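2-methyl-3-hydroxypyridine-5-carboxylic acid oxygenase (Mesorhizobium loti, PDB 3ALJ) probably uses bound FAD and molecular oxygen to oxidise 2-methyl-3-hydroxypyridine-5-carboxylic acid, opening its pyridine ring. Local coordinates at residues E190-M202 and R208-N220. Sequence-based numbering, arbitrary orientation.
Sequences ELGHGEWDNTIDM and RVQRILYSPCNEN
Ile200 and Tyr214 form a hydrogen-bonded antiparallel pair, with Ile200 N to Tyr214 O at 3.0 Å and Tyr214 N to Ile200 O at 2.8 Å. Met202 and Ile212 form the next such pair. Asp201 and Leu213 lie between them as a non-hydrogen-bonded pair.

The salt bridge lies on the face that carries Asp201 and Leu213. Arg211 runs extended and grips Asp201 side-on. Arg211 NE gives a nearly straight bond (174°) to the syn lone pair of Asp201 OD1. Arg211 NH1 bonds Asp201 OD2 less straight, because the carboxylate and guanidinium planes are tilted against each other. Leu213 CD1 packs on Asp201 CB.

Tyr214 dominates the other face. With CG anti to the backbone N (chi1 169°), its ring lies alongside Ile200 and reaches the 195-198 turn. There Tyr214 OH donates to a lone pair of Trp196 O at 2.6 Å. The indole of Trp196 turns its edge to the Tyr214 ring in an offset edge-to-face pair, planes at 63°. Leu191 CD1 approaches the hydroxyl end, and Met202 CE lies 4.1 Å from Tyr214 CB.

Strand 221-228 continues the sheet beyond 211-216. The arrangement is a beta hairpin within a seven-stranded mixed sheet, consistent with the substrate-binding domain of flavin-dependent aromatic hydroxylases.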
ATOM      1  N   GLU A 190     -16.808  11.599 -22.465  1.00 25.15           N
ATOM      2  CA  GLU A 190     -17.891  10.642 -22.664  1.00 19.64           C
ATOM      3  C   GLU A 190     -18.718  10.401 -21.383  1.00 20.92           C
ATOM      4  O   GLU A 190     -19.821   9.956 -21.439  1.00 21.15           O
ATOM      5  CB  GLU A 190     -17.343   9.325 -23.159  1.00 22.53           C
ATOM      6  CG  GLU A 190     -16.698   9.421 -24.503  1.00 25.44           C
ATOM      7  CD  GLU A 190     -15.188   9.587 -24.456  1.00 30.88           C
ATOM      8  OE1 GLU A 190     -14.540  10.316 -23.626  1.00 26.27           O
ATOM      9  OE2 GLU A 190     -14.610   8.910 -25.326  1.00 43.13           O
ATOM     10  N   LEU A 191     -18.145  10.735 -20.229  1.00 18.15           N
ATOM     11  CA  LEU A 191     -18.911  10.611 -18.986  1.00 17.76           C
ATOM     12  C   LEU A 191     -19.954  11.755 -18.839  1.00 19.28           C
ATOM     13  O   LEU A 191     -20.866  11.651 -18.022  1.00 18.26           O
ATOM     14  CB  LEU A 191     -18.005  10.602 -17.746  1.00 19.93           C
ATOM     15  CG  LEU A 191     -17.100   9.330 -17.707  1.00 15.92           C
ATOM     16  CD1 LEU A 191     -16.282   9.556 -16.424  1.00 16.09           C
ATOM     17  CD2 LEU A 191     -17.829   8.008 -17.700  1.00 16.88           C
ATOM     18  N   GLY A 192     -19.770  12.850 -19.569  1.00 20.27           N
ATOM     19  CA  GLY A 192     -20.826  13.863 -19.613  1.00 19.19           C
ATOM     20  C   GLY A 192     -20.882  14.599 -18.270  1.00 21.81           C
ATOM     21  O   GLY A 192     -19.862  14.801 -17.552  1.00 21.46           O
ATOM     22  N   HIS A 193     -22.079  15.066 -17.913  1.00 20.99           N
ATOM     23  CA  HIS A 193     -22.192  15.905 -16.767  1.00 19.21           C
ATOM     24  C   HIS A 193     -21.903  15.136 -15.473  1.00 18.70           C
ATOM     25  O   HIS A 193     -22.370  14.015 -15.335  1.00 21.48           O
ATOM     26  CB  HIS A 193     -23.613  16.450 -16.759  1.00 19.75           C
ATOM     27  CG  HIS A 193     -23.950  17.238 -15.552  1.00 21.34           C
ATOM     28  ND1 HIS A 193     -23.564  18.544 -15.411  1.00 26.10           N
ATOM     29  CD2 HIS A 193     -24.626  16.903 -14.424  1.00 24.65           C
ATOM     30  CE1 HIS A 193     -23.964  18.983 -14.232  1.00 26.37           C
ATOM     31  NE2 HIS A 193     -24.629  18.021 -13.635  1.00 30.31           N
ATOM     32  N   GLY A 194     -21.168  15.785 -14.584  1.00 17.05           N
ATOM     33  CA  GLY A 194     -20.924  15.114 -13.246  1.00 16.47           C
ATOM     34  C   GLY A 194     -19.739  15.753 -12.624  1.00 17.73           C
ATOM     35  O   GLY A 194     -19.252  16.786 -13.059  1.00 21.55           O
ATOM     36  N   GLU A 195     -19.199  15.121 -11.549  1.00 14.67           N
ATOM     37  CA  GLU A 195     -17.987  15.596 -10.778  1.00 13.98           C
ATOM     38  C   GLU A 195     -16.978  14.495 -10.923  1.00 12.87           C
ATOM     39  O   GLU A 195     -16.628  13.785  -9.977  1.00 12.45           O
ATOM     40  CB  GLU A 195     -18.301  15.874  -9.354  1.00 14.31           C
ATOM     41  CG  GLU A 195     -19.306  17.029  -9.264  1.00 18.87           C
ATOM     42  CD  GLU A 195     -19.675  17.388  -7.843  1.00 31.05           C
ATOM     43  OE1 GLU A 195     -19.017  16.989  -6.824  1.00 25.37           O
ATOM     44  OE2 GLU A 195     -20.590  18.237  -7.729  1.00 35.28           O
ATOM     45  N   TRP A 196     -16.515  14.339 -12.160  1.00 12.50           N
ATOM     46  CA  TRP A 196     -15.699  13.177 -12.565  1.00 12.24           C
ATOM     47  C   TRP A 196     -14.221  13.292 -12.173  1.00 10.82           C
ATOM     48  O   TRP A 196     -13.508  12.356 -12.505  1.00 12.30           O
ATOM     49  CB  TRP A 196     -15.922  12.870 -14.041  1.00 12.87           C
ATOM     50  CG  TRP A 196     -17.361  12.582 -14.318  1.00 11.15           C
ATOM     51  CD1 TRP A 196     -18.148  13.299 -15.204  1.00 15.01           C
ATOM     52  CD2 TRP A 196     -18.195  11.525 -13.823  1.00 10.17           C
ATOM     53  NE1 TRP A 196     -19.401  12.722 -15.272  1.00 14.41           N
ATOM     54  CE2 TRP A 196     -19.490  11.696 -14.350  1.00 13.75           C
ATOM     55  CE3 TRP A 196     -18.026  10.509 -12.805  1.00 10.86           C
ATOM     56  CZ2 TRP A 196     -20.557  10.779 -14.092  1.00 13.85           C
ATOM     57  CZ3 TRP A 196     -19.122   9.603 -12.509  1.00 11.80           C
ATOM     58  CH2 TRP A 196     -20.363   9.780 -13.152  1.00 15.06           C
ATOM     59  N   ASP A 197     -13.822  14.368 -11.539  1.00 11.29           N
ATOM     60  CA  ASP A 197     -12.515  14.414 -10.893  1.00 11.56           C
ATOM     61  C   ASP A 197     -12.529  13.897  -9.456  1.00 10.81           C
ATOM     62  O   ASP A 197     -11.461  13.762  -8.859  1.00 11.33           O
ATOM     63  CB  ASP A 197     -11.926  15.822 -10.987  1.00 12.73           C
ATOM     64  CG  ASP A 197     -11.623  16.237 -12.411  1.00 18.13           C
ATOM     65  OD1 ASP A 197     -11.387  15.422 -13.287  1.00 22.66           O
ATOM     66  OD2 ASP A 197     -11.591  17.511 -12.555  1.00 26.71           O
ATOM     67  N   ASN A 198     -13.721  13.643  -8.927  1.00 10.29           N
ATOM     68  CA  ASN A 198     -13.816  13.229  -7.505  1.00  9.90           C
ATOM     69  C   ASN A 198     -13.353  11.739  -7.414  1.00  7.74           C
ATOM     70  O   ASN A 198     -13.509  10.948  -8.323  1.00  9.55           O
ATOM     71  CB  ASN A 198     -15.291  13.233  -6.996  1.00 10.37           C
ATOM     72  CG  ASN A 198     -15.915  14.620  -6.856  1.00 13.99           C
ATOM     73  OD1 ASN A 198     -17.138  14.713  -6.484  1.00 15.47           O
ATOM     74  ND2 ASN A 198     -15.190  15.630  -7.151  1.00 15.09           N
ATOM     75  N   THR A 199     -12.932  11.391  -6.153  1.00  7.69           N
ATOM     76  CA  THR A 199     -13.123   9.974  -5.721  1.00  7.80           C
ATOM     77  C   THR A 199     -14.586   9.838  -5.497  1.00  6.67           C
ATOM     78  O   THR A 199     -15.248  10.679  -4.855  1.00  8.17           O
ATOM     79  CB  THR A 199     -12.396   9.728  -4.388  1.00  7.05           C
ATOM     80  OG1 THR A 199     -11.003   9.564  -4.680  1.00  7.63           O
ATOM     81  CG2 THR A 199     -12.968   8.458  -3.736  1.00  9.37           C
ATOM     82  N   ILE A 200     -15.150   8.744  -6.018  1.00  7.95           N
ATOM     83  CA  ILE A 200     -16.553   8.391  -5.735  1.00  7.40           C
ATOM     84  C   ILE A 200     -16.573   6.911  -5.372  1.00  8.00           C
ATOM     85  O   ILE A 200     -16.277   6.010  -6.215  1.00  7.90           O
ATOM     86  CB  ILE A 200     -17.481   8.633  -6.944  1.00  7.64           C
ATOM     87  CG1 ILE A 200     -17.255  10.039  -7.530  1.00  9.36           C
ATOM     88  CG2 ILE A 200     -18.949   8.521  -6.420  1.00  8.06           C
ATOM     89  CD1 ILE A 200     -18.055  10.238  -8.860  1.00  9.90           C
ATOM     90  N   ASP A 201     -16.954   6.610  -4.127  1.00  7.45           N
ATOM     91  CA  ASP A 201     -17.102   5.209  -3.664  1.00  5.75           C
ATOM     92  C   ASP A 201     -18.555   4.843  -3.820  1.00  6.70           C
ATOM     93  O   ASP A 201     -19.409   5.336  -3.064  1.00  7.75           O
ATOM     94  CB  ASP A 201     -16.629   5.114  -2.195  1.00  7.01           C
ATOM     95  CG  ASP A 201     -16.521   3.693  -1.779  1.00  8.93           C
ATOM     96  OD1 ASP A 201     -16.718   2.783  -2.640  1.00  9.48           O
ATOM     97  OD2 ASP A 201     -16.214   3.415  -0.601  1.00  8.76           O
ATOM     98  N   MET A 202     -18.833   4.069  -4.878  1.00  7.21           N
ATOM     99  CA  MET A 202     -20.212   3.832  -5.316  1.00  8.25           C
ATOM    100  C   MET A 202     -20.697   2.482  -4.822  1.00  7.81           C
ATOM    101  O   MET A 202     -20.399   1.406  -5.375  1.00  8.82           O
ATOM    102  CB  MET A 202     -20.286   3.828  -6.852  1.00  7.96           C
ATOM    103  CG  MET A 202     -19.679   5.090  -7.474  1.00  8.11           C
ATOM    104  SD  MET A 202     -19.441   4.821  -9.232  1.00 10.13           S
ATOM    105  CE  MET A 202     -19.160   6.512  -9.864  1.00 10.15           C
ATOM    106  N   ARG A 208     -28.215  -6.074  -6.261  1.00 16.08           N
ATOM    107  CA  ARG A 208     -27.205  -7.029  -5.819  0.50 17.07           C
ATOM    108  C   ARG A 208     -26.064  -6.264  -5.205  1.00 15.34           C
ATOM    109  O   ARG A 208     -26.033  -5.041  -5.210  1.00 13.64           O
ATOM    110  CB  ARG A 208     -26.592  -7.816  -6.994  0.50 16.42           C
ATOM    111  CG  ARG A 208     -27.648  -8.421  -7.928  0.50 20.83           C
ATOM    112  CD  ARG A 208     -27.059  -8.924  -9.217  0.50 20.73           C
ATOM    113  NE  ARG A 208     -26.438  -7.862  -9.998  0.50 16.46           N
ATOM    114  CZ  ARG A 208     -26.969  -7.294 -11.059  0.50 16.39           C
ATOM    115  NH1 ARG A 208     -28.218  -7.691 -11.366  0.50 17.05           N
ATOM    116  NH2 ARG A 208     -26.309  -6.370 -11.772  0.50 17.38           N
ATOM    117  N   VAL A 209     -25.141  -7.023  -4.571  1.00 14.52           N
ATOM    118  CA  VAL A 209     -24.041  -6.427  -3.789  1.00 12.91           C
ATOM    119  C   VAL A 209     -22.966  -6.180  -4.827  1.00  9.82           C
ATOM    120  O   VAL A 209     -22.227  -7.131  -5.259  1.00 11.86           O
ATOM    121  CB  VAL A 209     -23.609  -7.385  -2.671  1.00 15.41           C
ATOM    122  CG1 VAL A 209     -22.517  -6.805  -1.920  1.00 16.11           C
ATOM    123  CG2 VAL A 209     -24.858  -7.607  -1.704  1.00 18.97           C
ATOM    124  N   GLN A 210     -22.762  -4.919  -5.181  1.00  8.83           N
ATOM    125  CA  GLN A 210     -21.748  -4.530  -6.146  1.00  9.34           C
ATOM    126  C   GLN A 210     -21.322  -3.125  -5.772  1.00  8.24           C
ATOM    127  O   GLN A 210     -22.189  -2.252  -5.570  1.00  8.91           O
ATOM    128  CB  GLN A 210     -22.155  -4.519  -7.660  1.00 10.42           C
ATOM    129  CG  GLN A 210     -22.345  -5.960  -8.191  1.00 14.33           C
ATOM    130  CD  GLN A 210     -22.784  -5.942  -9.656  1.00 12.60           C
ATOM    131  OE1 GLN A 210     -23.716  -6.670  -9.941  1.00 17.22           O
ATOM    132  NE2 GLN A 210     -22.153  -5.288 -10.560  1.00 14.01           N
ATOM    133  N   ARG A 211     -20.030  -2.872  -5.827  1.00  8.28           N
ATOM    134  CA  ARG A 211     -19.468  -1.551  -5.506  1.00  8.05           C
ATOM    135  C   ARG A 211     -18.414  -1.249  -6.508  1.00  8.43           C
ATOM    136  O   ARG A 211     -17.601  -2.141  -6.872  1.00  7.78           O
ATOM    137  CB  ARG A 211     -18.902  -1.683  -4.079  1.00  8.37           C
ATOM    138  CG  ARG A 211     -18.013  -0.478  -3.612  1.00  6.57           C
ATOM    139  CD  ARG A 211     -17.362  -0.919  -2.306  1.00  9.48           C
ATOM    140  NE  ARG A 211     -16.507   0.140  -1.746  1.00  9.67           N
ATOM    141  CZ  ARG A 211     -15.630  -0.059  -0.762  1.00 13.85           C
ATOM    142  NH1 ARG A 211     -14.902   0.976  -0.270  1.00 15.17           N
ATOM    143  NH2 ARG A 211     -15.435  -1.308  -0.241  1.00 13.55           N
ATOM    144  N   ILE A 212     -18.286   0.013  -6.885  1.00  7.81           N
ATOM    145  CA  ILE A 212     -17.084   0.486  -7.638  1.00  7.22           C
ATOM    146  C   ILE A 212     -16.491   1.656  -6.829  1.00  8.15           C
ATOM    147  O   ILE A 212     -17.185   2.648  -6.535  1.00  8.20           O
ATOM    148  CB  ILE A 212     -17.412   1.008  -9.051  1.00  9.33           C
ATOM    149  CG1 ILE A 212     -17.864  -0.223  -9.851  1.00  8.49           C
ATOM    150  CG2 ILE A 212     -16.213   1.720  -9.706  1.00 10.72           C
ATOM    151  CD1 ILE A 212     -18.100   0.052 -11.440  1.00 11.30           C
ATOM    152  N   LEU A 213     -15.170   1.593  -6.534  1.00  7.76           N
ATOM    153  CA  LEU A 213     -14.443   2.800  -6.074  1.00  7.30           C
ATOM    154  C   LEU A 213     -13.834   3.385  -7.350  1.00  8.55           C
ATOM    155  O   LEU A 213     -13.007   2.775  -8.054  1.00  9.04           O
ATOM    156  CB  LEU A 213     -13.357   2.369  -5.077  1.00  8.28           C
ATOM    157  CG  LEU A 213     -12.548   3.589  -4.600  1.00  8.06           C
ATOM    158  CD1 LEU A 213     -13.478   4.477  -3.733  1.00 10.11           C
ATOM    159  CD2 LEU A 213     -11.345   3.164  -3.692  1.00  9.80           C
ATOM    160  N   TYR A 214     -14.238   4.623  -7.609  1.00  8.81           N
ATOM    161  CA  TYR A 214     -13.839   5.409  -8.809  1.00  8.26           C
ATOM    162  C   TYR A 214     -12.768   6.412  -8.366  1.00  7.28           C
ATOM    163  O   TYR A 214     -13.008   7.257  -7.513  1.00  8.51           O
ATOM    164  CB  TYR A 214     -15.153   6.105  -9.342  1.00  8.10           C
ATOM    165  CG  TYR A 214     -14.963   7.160 -10.396  1.00  7.67           C
ATOM    166  CD1 TYR A 214     -14.580   8.475 -10.065  1.00  8.76           C
ATOM    167  CD2 TYR A 214     -15.064   6.799 -11.705  1.00  9.21           C
ATOM    168  CE1 TYR A 214     -14.423   9.461 -11.097  1.00  8.35           C
ATOM    169  CE2 TYR A 214     -14.919   7.743 -12.765  1.00  9.23           C
ATOM    170  CZ  TYR A 214     -14.607   9.004 -12.384  1.00  9.68           C
ATOM    171  OH  TYR A 214     -14.335  10.003 -13.360  1.00 12.31           O
ATOM    172  N   SER A 215     -11.555   6.270  -8.978  1.00  9.19           N
ATOM    173  CA  SER A 215     -10.365   6.910  -8.401  1.00  8.87           C
ATOM    174  C   SER A 215      -9.469   7.534  -9.487  1.00  9.16           C
ATOM    175  O   SER A 215      -8.573   6.882 -10.064  1.00  9.75           O
ATOM    176  CB  SER A 215      -9.521   5.875  -7.655  1.00  7.93           C
ATOM    177  OG  SER A 215     -10.359   5.278  -6.631  1.00  8.22           O
ATOM    178  N   PRO A 216      -9.732   8.795  -9.865  1.00  7.60           N
ATOM    179  CA  PRO A 216      -8.845   9.383 -10.938  1.00  8.38           C
ATOM    180  C   PRO A 216      -7.429   9.530 -10.486  1.00  7.74           C
ATOM    181  O   PRO A 216      -7.141  10.130  -9.404  1.00 11.09           O
ATOM    182  CB  PRO A 216      -9.514  10.766 -11.280  1.00  9.43           C
ATOM    183  CG  PRO A 216     -10.990  10.541 -10.778  1.00 10.47           C
ATOM    184  CD  PRO A 216     -10.846   9.677  -9.486  1.00 10.07           C
ATOM    185  N   CYS A 217      -6.497   9.177 -11.382  1.00  9.29           N
ATOM    186  CA  CYS A 217      -5.068   9.237 -11.048  1.00  8.27           C
ATOM    187  C   CYS A 217      -4.433  10.499 -11.617  1.00  9.63           C
ATOM    188  O   CYS A 217      -3.406  10.905 -11.081  1.00 12.05           O
ATOM    189  CB  CYS A 217      -4.340   7.982 -11.645  1.00  9.28           C
ATOM    190  SG  CYS A 217      -4.792   6.430 -10.807  1.00 10.36           S
ATOM    191  N   ASN A 218      -4.931  10.963 -12.746  1.00 10.96           N
ATOM    192  CA  ASN A 218      -4.311  12.122 -13.505  1.00 11.99           C
ATOM    193  C   ASN A 218      -5.252  12.342 -14.678  1.00 13.95           C
ATOM    194  O   ASN A 218      -6.330  11.679 -14.802  1.00 15.61           O
ATOM    195  CB  ASN A 218      -2.828  11.844 -13.947  1.00 12.51           C
ATOM    196  CG  ASN A 218      -2.689  10.529 -14.629  1.00 10.49           C
ATOM    197  OD1 ASN A 218      -3.374  10.287 -15.622  1.00 12.45           O
ATOM    198  ND2 ASN A 218      -1.848   9.623 -14.123  1.00 13.37           N
ATOM    199  N   GLU A 219      -4.863  13.203 -15.603  1.00 17.11           N
ATOM    200  CA  GLU A 219      -5.723  13.536 -16.708  0.50 18.81           C
ATOM    201  C   GLU A 219      -5.984  12.363 -17.644  1.00 18.15           C
ATOM    202  O   GLU A 219      -6.977  12.403 -18.394  1.00 18.73           O
ATOM    203  CB  GLU A 219      -5.133  14.804 -17.431  0.50 18.99           C
ATOM    204  CG  GLU A 219      -3.660  14.681 -17.944  0.50 22.61           C
ATOM    205  CD  GLU A 219      -2.534  14.478 -16.852  0.50 28.05           C
ATOM    206  OE1 GLU A 219      -2.673  14.846 -15.665  0.50 23.82           O
ATOM    207  OE2 GLU A 219      -1.439  13.980 -17.230  0.50 34.91           O
ATOM    208  N   ASN A 220      -5.128  11.360 -17.618  1.00 15.03           N
ATOM    209  CA  ASN A 220      -5.168  10.231 -18.617  1.00 16.89           C
ATOM    210  C   ASN A 220      -5.713   8.977 -18.015  1.00 16.37           C
ATOM    211  O   ASN A 220      -6.390   8.210 -18.743  1.00 19.54           O
ATOM    212  CB  ASN A 220      -3.756   9.994 -19.139  1.00 20.29           C
ATOM    213  CG  ASN A 220      -3.265  11.172 -20.011  1.00 25.66           C
ATOM    214  OD1 ASN A 220      -4.078  11.755 -20.730  1.00 27.10           O
ATOM    215  ND2 ASN A 220      -2.025  11.564 -19.854  1.00 31.58           N
TER